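Acinetobacter secreted protease CpaA (Acinetobacter nosocomialis M2, PDB 6O38) is a secreted zinc metalloprotease, probably exported by type II secretion, that forms a complex with its chaperone CpaB. Local coordinates at residues A[118-123]-A[143-148]; A[124-129]-A[150-155]. All blocks are in the same frame, centred on the assembly; numbering follows the deposited sequence.

Interaction 1: A[118-123]-A[143-148]; sequences KVLIQD and QVVSTA
A parallel ladder of a StcE-type beta-sandwich domain joins strand 118-121 to strand 143-146. Lys118, Val119, Leu120 and Ile121 pair in register with Gln143, Val144, Val145 and Ser146. The short strand axes run 13° apart. The backbone bonds follow in turn along the two strands. Val119 N donates to Gln143 O at 2.7 Å, and Val145 N donates to Val119 O at 2.9 Å. Ile121 N then donates to Val145 O, within the carbonyl plane. Thr147 N closes the ladder on Ile121 O at 2.8 Å.

On one face Lys118 and Gln143 lie side by side and point the same way. Gln143 OE1 sits 3.2 Å from Lys118 CD, a contact with the alkyl chain. Val145 CG1 stands between its own backbone N and carbonyl carbon (chi1 59°). This methyl lies 3.9 Å from Leu120 CD2, the two side chains crossing at a slant, and it also touches the end of Lys118.

Ile121 and Ser146 occupy the other face, with Val119 and Val144. Ile121 CG2 lies 4.2 Å from Ala148 CB. Leu167 and Ile130 cover this buried face. Past the strands, Asp123 OD1 passes close to Ala148 and accepts a hydrogen bond from Ser149 N. A mainly apolar face turned inward and a mixed, partly exposed face turned outward are characteristic of a beta-sandwich layer.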
ATOM      1  N   LYS A 118       6.694  26.661   9.477  1.00 62.34           N
ATOM      2  CA  LYS A 118       8.065  26.395   9.067  1.00 61.61           C
ATOM      3  C   LYS A 118       9.020  26.798  10.180  1.00 61.82           C
ATOM      4  O   LYS A 118       8.960  27.927  10.677  1.00 63.03           O
ATOM      5  CB  LYS A 118       8.413  27.149   7.780  1.00 62.21           C
ATOM      6  CG  LYS A 118       9.863  26.996   7.349  1.00 61.76           C
ATOM      7  CD  LYS A 118      10.057  27.402   5.897  1.00 62.20           C
ATOM      8  CE  LYS A 118      11.038  28.558   5.774  1.00 63.23           C
ATOM      9  NZ  LYS A 118      11.860  28.461   4.536  1.00 63.37           N
ATOM     10  N   VAL A 119       9.896  25.876  10.569  1.00 60.71           N
ATOM     11  CA  VAL A 119      10.986  26.165  11.495  1.00 60.96           C
ATOM     12  C   VAL A 119      12.264  26.268  10.676  1.00 61.29           C
ATOM     13  O   VAL A 119      12.711  25.281  10.077  1.00 60.79           O
ATOM     14  CB  VAL A 119      11.104  25.088  12.585  1.00 60.16           C
ATOM     15  CG1 VAL A 119      12.322  25.349  13.456  1.00 60.32           C
ATOM     16  CG2 VAL A 119       9.842  25.058  13.432  1.00 60.08           C
ATOM     17  N   LEU A 120      12.857  27.457  10.652  1.00 63.23           N
ATOM     18  CA  LEU A 120      13.973  27.769   9.770  1.00 63.72           C
ATOM     19  C   LEU A 120      15.177  28.171  10.614  1.00 64.12           C
ATOM     20  O   LEU A 120      15.074  29.060  11.465  1.00 64.61           O
ATOM     21  CB  LEU A 120      13.558  28.867   8.781  1.00 64.50           C
ATOM     22  CG  LEU A 120      14.473  29.554   7.765  1.00 65.28           C
ATOM     23  CD1 LEU A 120      14.924  30.893   8.308  1.00 66.28           C
ATOM     24  CD2 LEU A 120      15.661  28.687   7.347  1.00 65.04           C
ATOM     25  N   ILE A 121      16.311  27.513  10.375  1.00 65.83           N
ATOM     26  CA  ILE A 121      17.550  27.741  11.114  1.00 66.22           C
ATOM     27  C   ILE A 121      18.547  28.447  10.204  1.00 67.24           C
ATOM     28  O   ILE A 121      18.767  28.021   9.064  1.00 67.31           O
ATOM     29  CB  ILE A 121      18.134  26.419  11.642  1.00 65.40           C
ATOM     30  CG1 ILE A 121      17.172  25.772  12.639  1.00 64.52           C
ATOM     31  CG2 ILE A 121      19.495  26.652  12.279  1.00 65.74           C
ATOM     32  CD1 ILE A 121      17.690  24.484  13.230  1.00 63.73           C
ATOM     33  N   GLN A 122      19.151  29.521  10.711  1.00 69.70           N
ATOM     34  CA  GLN A 122      20.119  30.316   9.967  1.00 70.88           C
ATOM     35  C   GLN A 122      21.398  30.491  10.778  1.00 71.22           C
ATOM     36  O   GLN A 122      21.473  30.141  11.959  1.00 70.72           O
ATOM     37  CB  GLN A 122      19.558  31.698   9.614  1.00 71.93           C
ATOM     38  CG  GLN A 122      18.167  31.688   9.037  1.00 71.81           C
ATOM     39  CD  GLN A 122      17.671  33.079   8.691  1.00 72.94           C
ATOM     40  OE1 GLN A 122      17.453  33.908   9.576  1.00 73.85           O
ATOM     41  NE2 GLN A 122      17.497  33.342   7.402  1.00 73.39           N
ATOM     42  N   ASP A 123      22.414  31.049  10.108  1.00 70.68           N
ATOM     43  CA  ASP A 123      23.679  31.353  10.772  1.00 71.09           C
ATOM     44  C   ASP A 123      23.463  32.278  11.963  1.00 71.35           C
ATOM     45  O   ASP A 123      24.053  32.077  13.032  1.00 71.21           O
ATOM     46  CB  ASP A 123      24.660  31.975   9.776  1.00 72.12           C
ATOM     47  CG  ASP A 123      25.397  30.930   8.956  1.00 72.14           C
ATOM     48  OD1 ASP A 123      25.400  29.750   9.371  1.00 71.28           O
ATOM     49  OD2 ASP A 123      25.973  31.282   7.907  1.00 73.03           O
ATOM     50  N   GLN A 143       7.601  22.157   8.836  1.00 56.09           N
ATOM     51  CA  GLN A 143       8.755  21.952   7.971  1.00 56.03           C
ATOM     52  C   GLN A 143       9.990  22.497   8.677  1.00 56.56           C
ATOM     53  O   GLN A 143      10.072  23.701   8.951  1.00 57.36           O
ATOM     54  CB  GLN A 143       8.564  22.639   6.619  1.00 56.40           C
ATOM     55  CG  GLN A 143       9.845  22.748   5.804  1.00 56.63           C
ATOM     56  CD  GLN A 143       9.675  23.578   4.547  1.00 57.14           C
ATOM     57  OE1 GLN A 143       9.028  24.625   4.563  1.00 57.79           O
ATOM     58  NE2 GLN A 143      10.257  23.112   3.448  1.00 56.86           N
ATOM     59  N   VAL A 144      10.939  21.617   8.974  1.00 55.42           N
ATOM     60  CA  VAL A 144      12.184  21.995   9.630  1.00 55.86           C
ATOM     61  C   VAL A 144      13.268  22.080   8.565  1.00 55.88           C
ATOM     62  O   VAL A 144      13.586  21.081   7.908  1.00 55.06           O
ATOM     63  CB  VAL A 144      12.563  20.997  10.736  1.00 55.25           C
ATOM     64  CG1 VAL A 144      13.749  21.514  11.533  1.00 55.81           C
ATOM     65  CG2 VAL A 144      11.372  20.742  11.648  1.00 55.17           C
ATOM     66  N   VAL A 145      13.836  23.271   8.394  1.00 57.93           N
ATOM     67  CA  VAL A 145      14.805  23.542   7.339  1.00 58.27           C
ATOM     68  C   VAL A 145      15.924  24.392   7.923  1.00 59.15           C
ATOM     69  O   VAL A 145      15.685  25.248   8.782  1.00 59.84           O
ATOM     70  CB  VAL A 145      14.143  24.233   6.126  1.00 58.58           C
ATOM     71  CG1 VAL A 145      13.489  25.544   6.541  1.00 59.57           C
ATOM     72  CG2 VAL A 145      15.152  24.456   5.007  1.00 59.14           C
ATOM     73  N   SER A 146      17.152  24.140   7.476  1.00 60.76           N
ATOM     74  CA  SER A 146      18.320  24.870   7.949  1.00 61.55           C
ATOM     75  C   SER A 146      19.141  25.355   6.764  1.00 62.43           C
ATOM     76  O   SER A 146      19.380  24.597   5.818  1.00 62.22           O
ATOM     77  CB  SER A 146      19.185  23.998   8.864  1.00 61.06           C
ATOM     78  OG  SER A 146      20.396  24.655   9.199  1.00 61.80           O
ATOM     79  N   THR A 147      19.560  26.618   6.818  1.00 63.85           N
ATOM     80  CA  THR A 147      20.517  27.175   5.871  1.00 64.83           C
ATOM     81  C   THR A 147      21.831  27.548   6.543  1.00 65.47           C
ATOM     82  O   THR A 147      22.711  28.122   5.892  1.00 66.35           O
ATOM     83  CB  THR A 147      19.926  28.398   5.163  1.00 65.44           C
ATOM     84  OG1 THR A 147      19.821  29.486   6.091  1.00 65.83           O
ATOM     85  CG2 THR A 147      18.549  28.078   4.600  1.00 64.74           C
ATOM     86  N   ALA A 148      21.982  27.238   7.827  1.00 66.90           N
ATOM     87  CA  ALA A 148      23.191  27.580   8.556  1.00 67.43           C
ATOM     88  C   ALA A 148      24.354  26.693   8.122  1.00 67.62           C
ATOM     89  O   ALA A 148      24.174  25.584   7.612  1.00 67.20           O
ATOM     90  CB  ALA A 148      22.966  27.447  10.063  1.00 66.74           C
TER

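Interaction 2: A[124-129]-A[150-155]; sequences DKWAQT and VSSDID
Trp126 and Val150 cross at about a right angle. Val150 CG1 comes over one face of the indole, offset toward the rim, and lies 3.5 Å from Trp126 CZ2. The backbone N of Gln128 sits over the opposite face, also toward the rim. Ser151 O reaches the ring edge near its plane, 3.6 Å from Trp126 NE1. The Trp126 side chain points toward segment 150-155. Its CG is anti to the backbone N (chi1 176°), and this torsion carries the indole on alongside Val150. Ile121 of the preceding strand also touches the ring.

Further along, Ser152 CB packs against the carbonyls of Ala127 and Gln128. Here the loop enters the small second sheet of the domain. Strand 129-131 runs parallel to strand 152-154 in it, and Thr129 pairs with Asp153. Asp153 N donates to Gln128 O at 3.2 Å, with the donor tilted 22° from the carbonyl plane. Beside this bond, Thr129 CA directs its hydrogen at Asp153 O, a CA-H...O contact of 3.4 Å between CA and O.

The side chains of this pair cross at a slant. Thr129 OG1 donates to Asp153 OD1 at 2.9 Å. The hydroxyl meets the syn side of the carboxylate, 15° out of its plane. The same strand pair is thus joined by a backbone bond and by a side-chain bond. Thr129 CG2 points onward to Asp155, reaching its backbone N at 3.7 Å.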
ATOM      1  N   ASP A 124      22.600  33.284  11.802  1.00 72.19           N
ATOM      2  CA  ASP A 124      22.339  34.280  12.832  1.00 72.89           C
ATOM      3  C   ASP A 124      21.189  33.897  13.755  1.00 72.50           C
ATOM      4  O   ASP A 124      21.011  34.542  14.793  1.00 74.07           O
ATOM      5  CB  ASP A 124      22.050  35.639  12.180  1.00 74.86           C
ATOM      6  CG  ASP A 124      20.939  35.563  11.144  1.00 74.56           C
ATOM      7  OD1 ASP A 124      20.476  34.440  10.851  1.00 72.91           O
ATOM      8  OD2 ASP A 124      20.536  36.623  10.608  1.00 76.07           O
ATOM      9  N   LYS A 125      20.414  32.868  13.412  1.00 72.74           N
ATOM     10  CA  LYS A 125      19.337  32.353  14.265  1.00 72.15           C
ATOM     11  C   LYS A 125      19.547  30.847  14.402  1.00 70.51           C
ATOM     12  O   LYS A 125      18.999  30.060  13.622  1.00 69.89           O
ATOM     13  CB  LYS A 125      17.953  32.687  13.704  1.00 72.52           C
ATOM     14  CG  LYS A 125      17.729  34.168  13.449  1.00 74.58           C
ATOM     15  CD  LYS A 125      16.316  34.442  12.971  1.00 75.11           C
ATOM     16  CE  LYS A 125      15.981  35.916  13.069  1.00 77.65           C
ATOM     17  NZ  LYS A 125      14.554  36.156  12.737  1.00 78.18           N
ATOM     18  N   TRP A 126      20.328  30.445  15.404  1.00 69.29           N
ATOM     19  CA  TRP A 126      20.829  29.082  15.492  1.00 68.19           C
ATOM     20  C   TRP A 126      20.759  28.595  16.933  1.00 67.61           C
ATOM     21  O   TRP A 126      20.780  29.386  17.878  1.00 68.55           O
ATOM     22  CB  TRP A 126      22.271  28.992  14.967  1.00 68.50           C
ATOM     23  CG  TRP A 126      22.899  27.635  15.099  1.00 67.78           C
ATOM     24  CD1 TRP A 126      22.852  26.615  14.194  1.00 67.40           C
ATOM     25  CD2 TRP A 126      23.669  27.153  16.206  1.00 67.39           C
ATOM     26  NE1 TRP A 126      23.546  25.528  14.669  1.00 66.66           N
ATOM     27  CE2 TRP A 126      24.055  25.833  15.904  1.00 66.66           C
ATOM     28  CE3 TRP A 126      24.067  27.709  17.426  1.00 67.90           C
ATOM     29  CZ2 TRP A 126      24.822  25.061  16.776  1.00 66.06           C
ATOM     30  CZ3 TRP A 126      24.828  26.944  18.289  1.00 67.49           C
ATOM     31  CH2 TRP A 126      25.197  25.634  17.960  1.00 66.47           C
ATOM     32  N   ALA A 127      20.680  27.273  17.082  1.00 67.54           N
ATOM     33  CA  ALA A 127      20.748  26.612  18.375  1.00 67.07           C
ATOM     34  C   ALA A 127      21.277  25.202  18.165  1.00 65.91           C
ATOM     35  O   ALA A 127      21.012  24.576  17.136  1.00 65.38           O
ATOM     36  CB  ALA A 127      19.380  26.572  19.069  1.00 66.95           C
ATOM     37  N   GLN A 128      22.034  24.710  19.150  1.00 67.09           N
ATOM     38  CA  GLN A 128      22.629  23.380  19.037  1.00 66.07           C
ATOM     39  C   GLN A 128      21.558  22.309  18.876  1.00 64.95           C
ATOM     40  O   GLN A 128      21.662  21.436  18.007  1.00 64.33           O
ATOM     41  CB  GLN A 128      23.499  23.090  20.262  1.00 66.27           C
ATOM     42  CG  GLN A 128      24.155  21.718  20.264  1.00 65.32           C
ATOM     43  CD  GLN A 128      25.276  21.606  19.249  1.00 65.58           C
ATOM     44  OE1 GLN A 128      26.258  22.345  19.311  1.00 66.61           O
ATOM     45  NE2 GLN A 128      25.136  20.677  18.309  1.00 64.76           N
ATOM     46  N   THR A 129      20.518  22.362  19.705  1.00 63.13           N
ATOM     47  CA  THR A 129      19.427  21.397  19.648  1.00 62.22           C
ATOM     48  C   THR A 129      18.110  22.144  19.772  1.00 62.75           C
ATOM     49  O   THR A 129      17.896  22.868  20.749  1.00 63.56           O
ATOM     50  CB  THR A 129      19.552  20.348  20.758  1.00 61.52           C
ATOM     51  OG1 THR A 129      20.843  19.728  20.691  1.00 61.09           O
ATOM     52  CG2 THR A 129      18.474  19.284  20.611  1.00 60.57           C
ATOM     53  N   VAL A 150      26.863  25.803  10.334  1.00 67.70           N
ATOM     54  CA  VAL A 150      27.149  24.911  11.451  1.00 66.66           C
ATOM     55  C   VAL A 150      25.905  24.070  11.703  1.00 65.49           C
ATOM     56  O   VAL A 150      24.785  24.599  11.738  1.00 65.55           O
ATOM     57  CB  VAL A 150      27.573  25.698  12.704  1.00 66.82           C
ATOM     58  CG1 VAL A 150      26.896  25.157  13.954  1.00 65.65           C
ATOM     59  CG2 VAL A 150      29.087  25.670  12.858  1.00 67.29           C
ATOM     60  N   SER A 151      26.093  22.764  11.854  1.00 64.17           N
ATOM     61  CA  SER A 151      24.971  21.841  11.920  1.00 63.06           C
ATOM     62  C   SER A 151      24.322  21.852  13.302  1.00 62.25           C
ATOM     63  O   SER A 151      24.923  22.250  14.305  1.00 62.33           O
ATOM     64  CB  SER A 151      25.422  20.424  11.565  1.00 62.35           C
ATOM     65  OG  SER A 151      26.259  19.887  12.574  1.00 61.82           O
ATOM     66  N   SER A 152      23.069  21.405  13.338  1.00 61.50           N
ATOM     67  CA  SER A 152      22.303  21.270  14.571  1.00 60.83           C
ATOM     68  C   SER A 152      21.457  20.006  14.455  1.00 59.64           C
ATOM     69  O   SER A 152      21.586  19.237  13.497  1.00 59.41           O
ATOM     70  CB  SER A 152      21.454  22.522  14.827  1.00 61.60           C
ATOM     71  OG  SER A 152      20.856  22.992  13.633  1.00 62.39           O
ATOM     72  N   ASP A 153      20.581  19.782  15.433  1.00 59.05           N
ATOM     73  CA  ASP A 153      19.743  18.593  15.428  1.00 57.98           C
ATOM     74  C   ASP A 153      18.458  18.867  16.200  1.00 57.76           C
ATOM     75  O   ASP A 153      18.309  19.897  16.862  1.00 58.38           O
ATOM     76  CB  ASP A 153      20.486  17.381  16.006  1.00 57.21           C
ATOM     77  CG  ASP A 153      21.158  17.679  17.334  1.00 57.49           C
ATOM     78  OD1 ASP A 153      20.832  18.710  17.958  1.00 58.08           O
ATOM     79  OD2 ASP A 153      22.019  16.878  17.752  1.00 57.35           O
ATOM     80  N   ILE A 154      17.528  17.920  16.102  1.00 54.30           N
ATOM     81  CA  ILE A 154      16.210  18.016  16.718  1.00 54.28           C
ATOM     82  C   ILE A 154      16.168  17.093  17.927  1.00 53.70           C
ATOM     83  O   ILE A 154      16.633  15.949  17.857  1.00 52.78           O
ATOM     84  CB  ILE A 154      15.098  17.655  15.716  1.00 54.17           C
ATOM     85  CG1 ILE A 154      15.161  18.574  14.495  1.00 55.00           C
ATOM     86  CG2 ILE A 154      13.730  17.736  16.376  1.00 54.22           C
ATOM     87  CD1 ILE A 154      14.202  18.186  13.390  1.00 54.90           C
ATOM     88  N   ASP A 155      15.625  17.594  19.037  1.00 54.21           N
ATOM     89  CA  ASP A 155      15.400  16.751  20.204  1.00 53.61           C
ATOM     90  C   ASP A 155      14.480  15.595  19.836  1.00 52.95           C
ATOM     91  O   ASP A 155      13.461  15.777  19.165  1.00 53.21           O
ATOM     92  CB  ASP A 155      14.803  17.576  21.349  1.00 54.43           C
ATOM     93  CG  ASP A 155      14.770  16.818  22.673  1.00 54.26           C
ATOM     94  OD1 ASP A 155      14.383  15.630  22.692  1.00 53.46           O
ATOM     95  OD2 ASP A 155      15.136  17.416  23.704  1.00 55.04           O
TER

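Interactions 1 and 2 have centres about 9 Å apart and belong to the same beta-sandwich domain. The chain alternates between them: 118-123 leads into 124-129, and 143-148 leads to 150-155. Each pair of neighbouring segments thus passes from one sheet to the other. Side chains meet between the sheets. Ile121 CD1 lies 3.5 Å from Ser152 OG, and Val144 CG1 lies 3.8 Å from Ile154 CD1. Trp126 CD1 also packs on Ile121 CG2, at 3.9 Å. The zinc site of His498, His502 and His508 belongs to the reprolysin-like protease region, and neither interaction includes any of its ligands.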